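Local coordinates for Pbp related beta-lactamase (PDB 2QMI), which probably acts as a serine peptidase of the penicillin-binding protein and beta-lactamase family that compartmentalizes itself by assembling into an octamer, at residues E277-E282 / E353-Y358; Y286-Y291 / K298-S303; P292-E297 / G314-K319; I321-L326 / M339-L344. All coordinates share one frame; numbering follows the deposited sequence.

In the fold
The four contacts lie in one half of the chain, and three of them share the antiparallel sheet of the beta-lactamase-type domain. Contact 2 pairs strands 289-291 and 297-305, contact 3 joins the corner and hairpin turn leading into strand 297-305 to the end of strand 310-316, and contact 4 lays helix 334-345 on strand 321-327. The segments of contacts 2 and 3 alternate along the chain, contact 4 follows, and contact 1 closes a loop around all three. Centres of contacts 2 and 3 are about 10 Å apart, those of contacts 1 and 4 about 15 Å. Contact 1 packs the beta-lactamase-type part against the helix start that leads into the octamerisation region.

Contact 1 (E277-E282 / E353-Y358); sequences EIFGGE and ELPFIY
F279 carries this apolar contact, pushing the far end of its ring against L354, P355 and F356 where helix 355-364 begins. Its CZ lies 3.7 Å from CD2 of L354, and that methyl sits at the ring edge, close to the ring plane. F279 CE1 meets P355 CD at 4.1 Å, the two side chains crossing at about a right angle. The third partner is F356, whose CE1 is 4.1 Å from F279 CZ. F356 reaches this position with CG lodged between its backbone N and carbonyl carbon (chi1 44°).

A second, looser apolar group surrounds I278. Its CG2 lies 4.3 Å from P355 CG and also meets the edge of the F356 ring. The same methyl rests over a rim of the F279 ring, so neighbouring residues of the loop pack on each other as well as on the helix start.

Polar bonds shape the loop from within. The E282 carboxylate accepts the N-H of F279 at OE1 (N to OE1 3.2 Å, 159°) and that of G280 at OE2 (N to OE2 2.7 Å), both on the syn side, while the N-H of I278 adds a weak bond to OE2. No hydrogen bond joins the two segments.

Outside them, M339 touches both F279 and F356, and R422 of the second subunit donates a hydrogen bond to I278 O. The chemistry therefore divides: a carboxylate grips the loop backbone, whereas the join between the beta-lactamase-type domain and the octamerisation region here rests on modest apolar packing.

Contact 2 (Y286-Y291 / K298-S303); sequences YGLIIY and KLVGHS
Y291 and L299 face each other in an antiparallel hydrogen-bonded pair, linked by Y291 N to L299 O (2.8 Å) and L299 N to Y291 O (2.7 Å). A second such pair, I289 with G301, uses I289 N to G301 O (2.8 Å) and G301 N to I289 O (3.2 Å, 166°). Between them, I290 and V300 form a non-hydrogen-bonded pair, and the strand directions differ by 157°.

On one face the Y291 and L299 side chains run side by side. L299 CD2 makes a CH-pi contact 3.6 Å from the ring centroid and 20° off its normal, while I289 CG2 lies over the opposite face toward the rim. Glycine at G301 leaves the Y291 ring edge beside the backbone. On the face of I290 and V300, V300 CG1 is met tightly by CG of L288, from the loop just before the strand (3.4 Å).

H302 ND1 donates to S303 O at 2.6 Å, nearly in the ring plane, and NE2 is bonded to Y284 OH. H302 also touches S59 and Y160, consistent with a K(T/S)G-type position beside an SxxK site.

Strand 310-316 flanks strand 297-305 on its other edge, strand 283-284 borders 289-291, and M339 of helix 334-345 packs on both Y291 and L299.

Contact 3 (P292-E297 / G314-K319); sequences PNFLGE and GYIPEK
A mixed apolar and ionic contact joins the corner and two-residue hairpin turn (292-297) leading into strand 297-305 to the end of strand 310-316 and the turn that follows it, which supplies K319. Its apolar part centres on I316, whose CD1 meets the edge of the F294 ring, 3.9 Å from CD2, the side chains crossing at about a right angle. F294 holds its CG opposite the backbone N (chi1 179°), which swings the ring toward I316. The other I316 branch, CG2, lies 3.9 Å from E297 CB.

Beyond that methylene, E297 bends at chi2 (-64°) and brings its carboxylate to the K319 ammonium. NZ lies 3.3 Å from E297 OE2 and 3.4 Å from E297 OE1, a salt bridge whose two hydrogen bonds are weak. K319 bends at chi2 and chi4 and crosses E297 at about a right angle, bringing CG near OE1 and CE near OE2.

Reciprocal backbone bonds, F294 N to E297 O and E297 N to F294 O (both 3.0 Å), close a two-residue beta-hairpin with L295 and G296 in a type I' turn. Around it, the F294 ring meets F279 edge-to-face and packs on M339 and L342 of helix 334-345, while L299 of strand 297-305 touches F294 and I316.

Contact 4 (I321-L326 / M339-L344); sequences IGVAVL and MYALAL
Strand 321-326 and helix 339-344 run nearly antiparallel, their directions 156° apart and their axes 8.4 Å apart at closest approach, with V323 and L342 nearest in register (CA atoms 7.0 Å apart). L342 CD2 comes within 3.3 Å of V323 CG2, tighter than usual van der Waals contact, and L342 CG lies 3.6 Å from the same methyl. V323 and L342 slide past each other in opposite directions. The V323 torsion (chi1 -172°) sets CG1 opposite the backbone N and leaves CG2, beside that N, as the branch that touches the helix.

Looser contacts flank this pair. A341 CB is 4.3 Å from V323 CG2, and I321 CD1 is 4.4 Å from L342 CD2. The touching side chains are all aliphatic and no hydrogen bond crosses, so the join is apolar; all five residues are buried.

This is helix-on-sheet packing, as in the helix-flanked antiparallel sheet of the beta-lactamase/penicillin-binding fold. Helix 334-345 lies on the V323 side, while A324 and L326, alternating with V323 along the strand, meet helix 241-252. Strand 321-327 lies between strands 21-28 and 310-316, and helix 334-345 is bordered by helix 3-16 through Y340 and L344.

Contact 1 (E277-E282 / E353-Y358)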
loop_
_atom_site.group_PDB
_atom_site.type_symbol
_atom_site.label_atom_id
_atom_site.label_comp_id
_atom_site.label_asym_id
_atom_site.label_seq_id
_atom_site.Cartn_x
_atom_site.Cartn_y
_atom_site.Cartn_z
ATOM N N GLU A 277 -26.453 6.367 -36.108
ATOM C CA GLU A 277 -27.881 6.573 -36.308
ATOM C C GLU A 277 -28.535 7.098 -35.036
ATOM O O GLU A 277 -28.541 6.425 -33.991
ATOM C CB GLU A 277 -28.528 5.259 -36.725
ATOM C CG GLU A 277 -29.737 5.430 -37.616
ATOM C CD GLU A 277 -29.940 4.222 -38.523
ATOM O OE1 GLU A 277 -30.841 4.262 -39.400
ATOM O OE2 GLU A 277 -29.185 3.231 -38.351
ATOM N N ILE A 278 -29.089 8.302 -35.128
ATOM C CA ILE A 278 -29.739 8.915 -33.986
ATOM C C ILE A 278 -31.203 9.220 -34.272
ATOM O O ILE A 278 -32.085 8.777 -33.540
ATOM C CB ILE A 278 -29.021 10.218 -33.576
ATOM C CG1 ILE A 278 -27.551 9.919 -33.264
ATOM C CG2 ILE A 278 -29.711 10.828 -32.356
ATOM C CD1 ILE A 278 -26.714 11.147 -32.930
ATOM N N PHE A 279 -31.455 9.969 -35.341
ATOM C CA PHE A 279 -32.817 10.337 -35.712
ATOM C C PHE A 279 -33.389 9.477 -36.844
ATOM O O PHE A 279 -34.603 9.432 -37.039
ATOM C CB PHE A 279 -32.859 11.816 -36.110
ATOM C CG PHE A 279 -32.506 12.754 -34.985
ATOM C CD1 PHE A 279 -33.463 13.128 -34.047
ATOM C CD2 PHE A 279 -31.202 13.220 -34.835
ATOM C CE1 PHE A 279 -33.129 13.947 -32.975
ATOM C CE2 PHE A 279 -30.852 14.042 -33.765
ATOM C CZ PHE A 279 -31.817 14.407 -32.830
ATOM N N GLY A 280 -32.532 8.800 -37.599
ATOM C CA GLY A 280 -33.058 7.973 -38.674
ATOM C C GLY A 280 -32.066 7.484 -39.705
ATOM O O GLY A 280 -31.265 6.589 -39.432
ATOM N N GLY A 281 -32.134 8.044 -40.907
ATOM C CA GLY A 281 -31.219 7.641 -41.958
ATOM C C GLY A 281 -30.174 8.704 -42.241
ATOM O O GLY A 281 -30.043 9.171 -43.374
ATOM N N GLU A 282 -29.431 9.110 -41.214
ATOM C CA GLU A 282 -28.395 10.113 -41.431
ATOM C C GLU A 282 -27.282 9.524 -42.293
ATOM O O GLU A 282 -26.984 8.336 -42.205
ATOM C CB GLU A 282 -27.818 10.619 -40.098
ATOM C CG GLU A 282 -27.897 9.652 -38.949
ATOM C CD GLU A 282 -29.220 9.737 -38.197
ATOM O OE1 GLU A 282 -29.568 10.836 -37.711
ATOM O OE2 GLU A 282 -29.902 8.696 -38.087
ATOM N N GLU A 353 -38.354 15.633 -27.255
ATOM C CA GLU A 353 -38.074 15.261 -28.646
ATOM C C GLU A 353 -36.652 14.766 -28.920
ATOM O O GLU A 353 -36.408 14.120 -29.939
ATOM C CB GLU A 353 -38.374 16.449 -29.573
ATOM C CG GLU A 353 -39.811 16.966 -29.500
ATOM C CD GLU A 353 -40.701 16.402 -30.588
ATOM O OE1 GLU A 353 -40.511 16.772 -31.764
ATOM O OE2 GLU A 353 -41.598 15.587 -30.274
ATOM N N LEU A 354 -35.710 15.079 -28.033
ATOM C CA LEU A 354 -34.326 14.645 -28.215
ATOM C C LEU A 354 -34.029 13.445 -27.323
ATOM O O LEU A 354 -33.895 13.577 -26.109
ATOM C CB LEU A 354 -33.362 15.787 -27.888
ATOM C CG LEU A 354 -33.472 17.046 -28.754
ATOM C CD1 LEU A 354 -32.519 18.096 -28.215
ATOM C CD2 LEU A 354 -33.160 16.715 -30.225
ATOM N N PRO A 355 -33.907 12.253 -27.925
ATOM C CA PRO A 355 -33.631 11.010 -27.196
ATOM C C PRO A 355 -32.500 11.063 -26.175
ATOM O O PRO A 355 -32.673 10.609 -25.043
ATOM C CB PRO A 355 -33.387 9.990 -28.314
ATOM C CG PRO A 355 -32.978 10.838 -29.491
ATOM C CD PRO A 355 -33.884 12.026 -29.380
ATOM N N PHE A 356 -31.358 11.629 -26.553
ATOM C CA PHE A 356 -30.237 11.699 -25.630
ATOM C C PHE A 356 -30.524 12.522 -24.382
ATOM O O PHE A 356 -29.769 12.456 -23.410
ATOM C CB PHE A 356 -28.962 12.228 -26.319
ATOM C CG PHE A 356 -29.183 13.421 -27.225
ATOM C CD1 PHE A 356 -29.295 13.254 -28.600
ATOM C CD2 PHE A 356 -29.230 14.713 -26.705
ATOM C CE1 PHE A 356 -29.446 14.355 -29.445
ATOM C CE2 PHE A 356 -29.382 15.822 -27.542
ATOM C CZ PHE A 356 -29.489 15.643 -28.909
ATOM N N ILE A 357 -31.616 13.279 -24.388
ATOM C CA ILE A 357 -31.948 14.092 -23.223
ATOM C C ILE A 357 -32.874 13.424 -22.201
ATOM O O ILE A 357 -32.584 13.457 -21.009
ATOM C CB ILE A 357 -32.538 15.454 -23.650
ATOM C CG1 ILE A 357 -31.512 16.198 -24.510
ATOM C CG2 ILE A 357 -32.872 16.294 -22.423
ATOM C CD1 ILE A 357 -31.962 17.553 -24.988
ATOM N N TYR A 358 -33.983 12.826 -22.636
ATOM C CA TYR A 358 -34.867 12.173 -21.668
ATOM C C TYR A 358 -34.319 10.830 -21.192
ATOM O O TYR A 358 -34.573 10.404 -20.059
ATOM C CB TYR A 358 -36.288 11.988 -22.219
ATOM C CG TYR A 358 -36.418 11.353 -23.589
ATOM C CD1 TYR A 358 -36.333 12.127 -24.744
ATOM C CD2 TYR A 358 -36.697 9.989 -23.725
ATOM C CE1 TYR A 358 -36.534 11.565 -26.010
ATOM C CE2 TYR A 358 -36.894 9.413 -24.984
ATOM C CZ TYR A 358 -36.815 10.210 -26.122
ATOM O OH TYR A 358 -37.019 9.664 -27.371
#

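Contact 2 (Y286-Y291 / K298-S303)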
loop_
_atom_site.group_PDB
_atom_site.type_symbol
_atom_site.label_atom_id
_atom_site.label_comp_id
_atom_site.label_asym_id
_atom_site.label_seq_id
_atom_site.Cartn_x
_atom_site.Cartn_y
_atom_site.Cartn_z
ATOM N N TYR A 286 -20.154 15.929 -48.122
ATOM C CA TYR A 286 -18.746 16.307 -48.244
ATOM C C TYR A 286 -18.271 17.051 -46.988
ATOM O O TYR A 286 -18.483 18.260 -46.853
ATOM C CB TYR A 286 -18.525 17.175 -49.488
ATOM C CG TYR A 286 -18.655 16.433 -50.805
ATOM C CD1 TYR A 286 -18.611 15.039 -50.856
ATOM C CD2 TYR A 286 -18.790 17.128 -52.006
ATOM C CE1 TYR A 286 -18.699 14.360 -52.067
ATOM C CE2 TYR A 286 -18.877 16.462 -53.222
ATOM C CZ TYR A 286 -18.832 15.078 -53.249
ATOM O OH TYR A 286 -18.921 14.410 -54.460
ATOM N N GLY A 287 -17.627 16.319 -46.076
ATOM C CA GLY A 287 -17.143 16.921 -44.840
ATOM C C GLY A 287 -18.330 17.475 -44.074
ATOM O O GLY A 287 -18.239 18.493 -43.392
ATOM N N LEU A 288 -19.457 16.787 -44.196
ATOM C CA LEU A 288 -20.687 17.224 -43.557
ATOM C C LEU A 288 -21.614 16.039 -43.329
ATOM O O LEU A 288 -21.823 15.223 -44.234
ATOM C CB LEU A 288 -21.372 18.243 -44.466
ATOM C CG LEU A 288 -21.708 19.655 -43.987
ATOM C CD1 LEU A 288 -20.599 20.241 -43.129
ATOM C CD2 LEU A 288 -21.961 20.514 -45.233
ATOM N N ILE A 289 -22.173 15.948 -42.124
ATOM C CA ILE A 289 -23.089 14.865 -41.797
ATOM C C ILE A 289 -24.506 15.303 -42.175
ATOM O O ILE A 289 -24.876 16.468 -41.996
ATOM C CB ILE A 289 -23.014 14.515 -40.299
ATOM C CG1 ILE A 289 -21.580 14.109 -39.943
ATOM C CG2 ILE A 289 -23.982 13.383 -39.975
ATOM C CD1 ILE A 289 -21.376 13.757 -38.476
ATOM N N ILE A 290 -25.297 14.376 -42.707
ATOM C CA ILE A 290 -26.653 14.708 -43.134
ATOM C C ILE A 290 -27.707 14.065 -42.236
ATOM O O ILE A 290 -27.657 12.865 -41.987
ATOM C CB ILE A 290 -26.860 14.263 -44.606
ATOM C CG1 ILE A 290 -25.664 14.720 -45.448
ATOM C CG2 ILE A 290 -28.150 14.849 -45.174
ATOM C CD1 ILE A 290 -25.361 16.215 -45.341
ATOM N N TYR A 291 -28.649 14.871 -41.749
ATOM C CA TYR A 291 -29.725 14.392 -40.869
ATOM C C TYR A 291 -31.087 14.656 -41.532
ATOM O O TYR A 291 -31.673 15.715 -41.337
ATOM C CB TYR A 291 -29.703 15.142 -39.529
ATOM C CG TYR A 291 -28.388 15.152 -38.766
ATOM C CD1 TYR A 291 -28.178 14.302 -37.671
ATOM C CD2 TYR A 291 -27.388 16.078 -39.076
ATOM C CE1 TYR A 291 -27.007 14.388 -36.904
ATOM C CE2 TYR A 291 -26.213 16.173 -38.315
ATOM C CZ TYR A 291 -26.033 15.332 -37.236
ATOM O OH TYR A 291 -24.889 15.455 -36.484
ATOM N N LYS A 298 -34.458 18.865 -42.282
ATOM C CA LYS A 298 -33.215 18.305 -42.809
ATOM C C LYS A 298 -32.081 19.077 -42.137
ATOM O O LYS A 298 -31.926 20.280 -42.360
ATOM C CB LYS A 298 -33.111 18.481 -44.326
ATOM C CG LYS A 298 -31.905 17.751 -44.921
ATOM C CD LYS A 298 -31.568 18.212 -46.334
ATOM C CE LYS A 298 -30.386 17.419 -46.887
ATOM N NZ LYS A 298 -29.941 17.905 -48.227
ATOM N N LEU A 299 -31.305 18.386 -41.307
ATOM C CA LEU A 299 -30.192 19.004 -40.589
ATOM C C LEU A 299 -28.832 18.729 -41.235
ATOM O O LEU A 299 -28.580 17.648 -41.768
ATOM C CB LEU A 299 -30.173 18.502 -39.136
ATOM C CG LEU A 299 -29.041 18.972 -38.214
ATOM C CD1 LEU A 299 -29.189 20.450 -37.920
ATOM C CD2 LEU A 299 -29.081 18.173 -36.915
ATOM N N VAL A 300 -27.952 19.721 -41.181
ATOM C CA VAL A 300 -26.613 19.569 -41.737
ATOM C C VAL A 300 -25.630 20.072 -40.695
ATOM O O VAL A 300 -25.771 21.184 -40.189
ATOM C CB VAL A 300 -26.447 20.372 -43.047
ATOM C CG1 VAL A 300 -25.034 20.208 -43.583
ATOM C CG2 VAL A 300 -27.453 19.883 -44.087
ATOM N N GLY A 301 -24.644 19.249 -40.361
ATOM C CA GLY A 301 -23.666 19.652 -39.368
ATOM C C GLY A 301 -22.514 18.672 -39.254
ATOM O O GLY A 301 -22.457 17.676 -39.982
ATOM N N HIS A 302 -21.593 18.957 -38.340
ATOM C CA HIS A 302 -20.437 18.105 -38.121
ATOM C C HIS A 302 -19.840 18.471 -36.772
ATOM O O HIS A 302 -19.776 19.651 -36.404
ATOM C CB HIS A 302 -19.396 18.318 -39.229
ATOM C CG HIS A 302 -18.469 17.158 -39.422
ATOM N ND1 HIS A 302 -17.560 16.763 -38.467
ATOM C CD2 HIS A 302 -18.358 16.268 -40.437
ATOM C CE1 HIS A 302 -16.934 15.676 -38.880
ATOM N NE2 HIS A 302 -17.402 15.355 -40.073
ATOM N N SER A 303 -19.432 17.450 -36.029
ATOM C CA SER A 303 -18.828 17.635 -34.724
ATOM C C SER A 303 -17.325 17.587 -34.902
ATOM O O SER A 303 -16.827 17.227 -35.975
ATOM C CB SER A 303 -19.256 16.517 -33.775
ATOM O OG SER A 303 -18.951 15.255 -34.342
#

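Contact 3 (P292-E297 / G314-K319)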
loop_
_atom_site.group_PDB
_atom_site.type_symbol
_atom_site.label_atom_id
_atom_site.label_comp_id
_atom_site.label_asym_id
_atom_site.label_seq_id
_atom_site.Cartn_x
_atom_site.Cartn_y
_atom_site.Cartn_z
ATOM N N PRO A 292 -31.607 13.699 -42.318
ATOM C CA PRO A 292 -32.902 13.892 -42.984
ATOM C C PRO A 292 -34.166 13.874 -42.107
ATOM O O PRO A 292 -35.187 14.450 -42.480
ATOM C CB PRO A 292 -32.909 12.788 -44.039
ATOM C CG PRO A 292 -32.096 11.706 -43.398
ATOM C CD PRO A 292 -30.945 12.475 -42.805
ATOM N N ASN A 293 -34.092 13.232 -40.946
ATOM C CA ASN A 293 -35.241 13.137 -40.047
ATOM C C ASN A 293 -35.008 13.799 -38.687
ATOM O O ASN A 293 -35.193 13.171 -37.646
ATOM C CB ASN A 293 -35.592 11.662 -39.839
ATOM C CG ASN A 293 -35.866 10.944 -41.146
ATOM O OD1 ASN A 293 -35.401 9.821 -41.368
ATOM N ND2 ASN A 293 -36.637 11.588 -42.021
ATOM N N PHE A 294 -34.611 15.066 -38.697
ATOM C CA PHE A 294 -34.354 15.789 -37.452
ATOM C C PHE A 294 -35.539 16.666 -37.062
ATOM O O PHE A 294 -35.588 17.845 -37.423
ATOM C CB PHE A 294 -33.111 16.670 -37.593
ATOM C CG PHE A 294 -32.793 17.467 -36.358
ATOM C CD1 PHE A 294 -32.286 16.844 -35.222
ATOM C CD2 PHE A 294 -33.018 18.840 -36.324
ATOM C CE1 PHE A 294 -32.008 17.574 -34.070
ATOM C CE2 PHE A 294 -32.744 19.580 -35.175
ATOM C CZ PHE A 294 -32.237 18.942 -34.046
ATOM N N LEU A 295 -36.488 16.099 -36.319
ATOM C CA LEU A 295 -37.664 16.848 -35.890
ATOM C C LEU A 295 -38.392 17.427 -37.093
ATOM O O LEU A 295 -38.749 18.604 -37.109
ATOM C CB LEU A 295 -37.260 17.977 -34.927
ATOM C CG LEU A 295 -36.802 17.560 -33.521
ATOM C CD1 LEU A 295 -35.579 16.670 -33.629
ATOM C CD2 LEU A 295 -36.487 18.795 -32.673
ATOM N N GLY A 296 -38.604 16.588 -38.104
ATOM C CA GLY A 296 -39.293 17.022 -39.307
ATOM C C GLY A 296 -38.515 17.984 -40.191
ATOM O O GLY A 296 -39.100 18.630 -41.058
ATOM N N GLU A 297 -37.205 18.090 -39.978
ATOM C CA GLU A 297 -36.368 18.980 -40.781
ATOM C C GLU A 297 -35.115 18.266 -41.291
ATOM O O GLU A 297 -34.752 17.185 -40.802
ATOM C CB GLU A 297 -35.926 20.181 -39.947
ATOM C CG GLU A 297 -37.044 20.987 -39.314
ATOM C CD GLU A 297 -37.944 21.653 -40.337
ATOM O OE1 GLU A 297 -37.465 21.994 -41.446
ATOM O OE2 GLU A 297 -39.135 21.851 -40.023
ATOM N N GLY A 314 -24.038 23.407 -36.942
ATOM C CA GLY A 314 -25.156 22.806 -37.641
ATOM C C GLY A 314 -26.111 23.887 -38.108
ATOM O O GLY A 314 -26.170 24.970 -37.530
ATOM N N TYR A 315 -26.855 23.596 -39.164
ATOM C CA TYR A 315 -27.807 24.552 -39.702
ATOM C C TYR A 315 -28.924 23.840 -40.457
ATOM O O TYR A 315 -28.769 22.710 -40.915
ATOM C CB TYR A 315 -27.094 25.548 -40.631
ATOM C CG TYR A 315 -26.443 24.923 -41.857
ATOM C CD1 TYR A 315 -25.262 24.174 -41.753
ATOM C CD2 TYR A 315 -27.022 25.058 -43.117
ATOM C CE1 TYR A 315 -24.679 23.575 -42.877
ATOM C CE2 TYR A 315 -26.453 24.466 -44.242
ATOM C CZ TYR A 315 -25.283 23.724 -44.117
ATOM O OH TYR A 315 -24.745 23.128 -45.241
ATOM N N ILE A 316 -30.058 24.515 -40.572
ATOM C CA ILE A 316 -31.203 23.968 -41.277
ATOM C C ILE A 316 -31.607 25.021 -42.301
ATOM O O ILE A 316 -32.374 25.932 -41.998
ATOM C CB ILE A 316 -32.360 23.676 -40.293
ATOM C CG1 ILE A 316 -31.880 22.658 -39.250
ATOM C CG2 ILE A 316 -33.584 23.155 -41.054
ATOM C CD1 ILE A 316 -32.910 22.275 -38.207
ATOM N N PRO A 317 -31.068 24.912 -43.530
ATOM C CA PRO A 317 -31.320 25.824 -44.652
ATOM C C PRO A 317 -32.793 26.142 -44.842
ATOM O O PRO A 317 -33.156 27.296 -45.072
ATOM C CB PRO A 317 -30.741 25.071 -45.844
ATOM C CG PRO A 317 -29.624 24.324 -45.246
ATOM C CD PRO A 317 -30.241 23.778 -43.980
ATOM N N GLU A 318 -33.632 25.114 -44.753
ATOM C CA GLU A 318 -35.075 25.289 -44.907
ATOM C C GLU A 318 -35.653 26.363 -43.989
ATOM O O GLU A 318 -36.454 27.186 -44.420
ATOM C CB GLU A 318 -35.802 23.970 -44.634
ATOM C CG GLU A 318 -35.839 23.005 -45.817
ATOM C CD GLU A 318 -36.806 23.451 -46.896
ATOM O OE1 GLU A 318 -37.011 22.674 -47.862
ATOM O OE2 GLU A 318 -37.359 24.572 -46.781
ATOM N N LYS A 319 -35.256 26.338 -42.721
ATOM C CA LYS A 319 -35.752 27.293 -41.735
ATOM C C LYS A 319 -34.772 28.436 -41.514
ATOM O O LYS A 319 -35.010 29.320 -40.694
ATOM C CB LYS A 319 -36.009 26.578 -40.404
ATOM C CG LYS A 319 -37.199 25.622 -40.418
ATOM C CD LYS A 319 -38.524 26.386 -40.545
ATOM C CE LYS A 319 -39.726 25.441 -40.605
ATOM N NZ LYS A 319 -39.703 24.571 -41.831
#

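Contact 4 (I321-L326 / M339-L344)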
loop_
_atom_site.group_PDB
_atom_site.type_symbol
_atom_site.label_atom_id
_atom_site.label_comp_id
_atom_site.label_asym_id
_atom_site.label_seq_id
_atom_site.Cartn_x
_atom_site.Cartn_y
_atom_site.Cartn_z
ATOM N N ILE A 321 -31.844 28.550 -40.028
ATOM C CA ILE A 321 -31.309 28.634 -38.678
ATOM C C ILE A 321 -30.001 27.843 -38.597
ATOM O O ILE A 321 -29.746 26.961 -39.417
ATOM C CB ILE A 321 -32.336 28.090 -37.645
ATOM C CG1 ILE A 321 -32.918 26.762 -38.139
ATOM C CG2 ILE A 321 -33.451 29.131 -37.418
ATOM C CD1 ILE A 321 -33.882 26.104 -37.178
ATOM N N GLY A 322 -29.167 28.173 -37.617
ATOM C CA GLY A 322 -27.900 27.479 -37.468
ATOM C C GLY A 322 -27.317 27.727 -36.095
ATOM O O GLY A 322 -27.612 28.745 -35.475
ATOM N N VAL A 323 -26.493 26.799 -35.616
ATOM C CA VAL A 323 -25.890 26.933 -34.295
ATOM C C VAL A 323 -24.435 26.464 -34.244
ATOM O O VAL A 323 -24.061 25.449 -34.845
ATOM C CB VAL A 323 -26.684 26.131 -33.237
ATOM C CG1 VAL A 323 -26.163 26.447 -31.831
ATOM C CG2 VAL A 323 -28.168 26.447 -33.346
ATOM N N ALA A 324 -23.620 27.219 -33.517
ATOM C CA ALA A 324 -22.220 26.889 -33.342
ATOM C C ALA A 324 -21.955 26.825 -31.843
ATOM O O ALA A 324 -22.314 27.750 -31.107
ATOM C CB ALA A 324 -21.340 27.947 -33.988
ATOM N N VAL A 325 -21.348 25.725 -31.403
ATOM C CA VAL A 325 -21.005 25.510 -29.999
ATOM C C VAL A 325 -19.554 25.023 -29.863
ATOM O O VAL A 325 -19.150 24.043 -30.501
ATOM C CB VAL A 325 -21.928 24.455 -29.349
ATOM C CG1 VAL A 325 -21.550 24.250 -27.878
ATOM C CG2 VAL A 325 -23.378 24.886 -29.468
ATOM N N LEU A 326 -18.772 25.715 -29.039
ATOM C CA LEU A 326 -17.384 25.333 -28.809
ATOM C C LEU A 326 -17.202 25.016 -27.327
ATOM O O LEU A 326 -17.823 25.645 -26.474
ATOM C CB LEU A 326 -16.436 26.454 -29.252
ATOM C CG LEU A 326 -16.399 26.671 -30.768
ATOM C CD1 LEU A 326 -15.385 27.744 -31.126
ATOM C CD2 LEU A 326 -16.050 25.356 -31.451
ATOM N N MET A 339 -28.211 20.955 -30.642
ATOM C CA MET A 339 -29.531 20.446 -30.984
ATOM C C MET A 339 -30.632 20.927 -30.030
ATOM O O MET A 339 -31.778 21.108 -30.441
ATOM C CB MET A 339 -29.479 18.921 -31.061
ATOM C CG MET A 339 -28.431 18.438 -32.057
ATOM S SD MET A 339 -28.248 16.649 -32.188
ATOM C CE MET A 339 -27.759 16.454 -33.898
ATOM N N TYR A 340 -30.274 21.160 -28.770
ATOM C CA TYR A 340 -31.220 21.649 -27.773
ATOM C C TYR A 340 -31.690 23.046 -28.212
ATOM O O TYR A 340 -32.876 23.370 -28.140
ATOM C CB TYR A 340 -30.531 21.745 -26.404
ATOM C CG TYR A 340 -31.462 21.926 -25.222
ATOM C CD1 TYR A 340 -31.895 20.826 -24.478
ATOM C CD2 TYR A 340 -31.891 23.196 -24.829
ATOM C CE1 TYR A 340 -32.727 20.984 -23.363
ATOM C CE2 TYR A 340 -32.724 23.368 -23.715
ATOM C CZ TYR A 340 -33.130 22.255 -22.989
ATOM O OH TYR A 340 -33.907 22.413 -21.869
ATOM N N ALA A 341 -30.746 23.870 -28.657
ATOM C CA ALA A 341 -31.059 25.218 -29.112
ATOM C C ALA A 341 -31.883 25.143 -30.404
ATOM O O ALA A 341 -32.919 25.807 -30.528
ATOM C CB ALA A 341 -29.770 26.008 -29.341
ATOM N N LEU A 342 -31.431 24.333 -31.360
ATOM C CA LEU A 342 -32.154 24.179 -32.619
ATOM C C LEU A 342 -33.606 23.788 -32.371
ATOM O O LEU A 342 -34.514 24.336 -32.997
ATOM C CB LEU A 342 -31.471 23.134 -33.503
ATOM C CG LEU A 342 -30.117 23.554 -34.081
ATOM C CD1 LEU A 342 -29.411 22.359 -34.682
ATOM C CD2 LEU A 342 -30.327 24.639 -35.117
ATOM N N ALA A 343 -33.826 22.853 -31.452
ATOM C CA ALA A 343 -35.177 22.409 -31.118
ATOM C C ALA A 343 -36.032 23.573 -30.620
ATOM O O ALA A 343 -37.187 23.731 -31.032
ATOM C CB ALA A 343 -35.121 21.325 -30.060
ATOM N N LEU A 344 -35.469 24.382 -29.726
ATOM C CA LEU A 344 -36.185 25.531 -29.188
ATOM C C LEU A 344 -36.596 26.470 -30.314
ATOM O O LEU A 344 -37.750 26.899 -30.397
ATOM C CB LEU A 344 -35.305 26.273 -28.186
ATOM C CG LEU A 344 -35.004 25.506 -26.899
ATOM C CD1 LEU A 344 -34.028 26.309 -26.046
ATOM C CD2 LEU A 344 -36.301 25.248 -26.143
#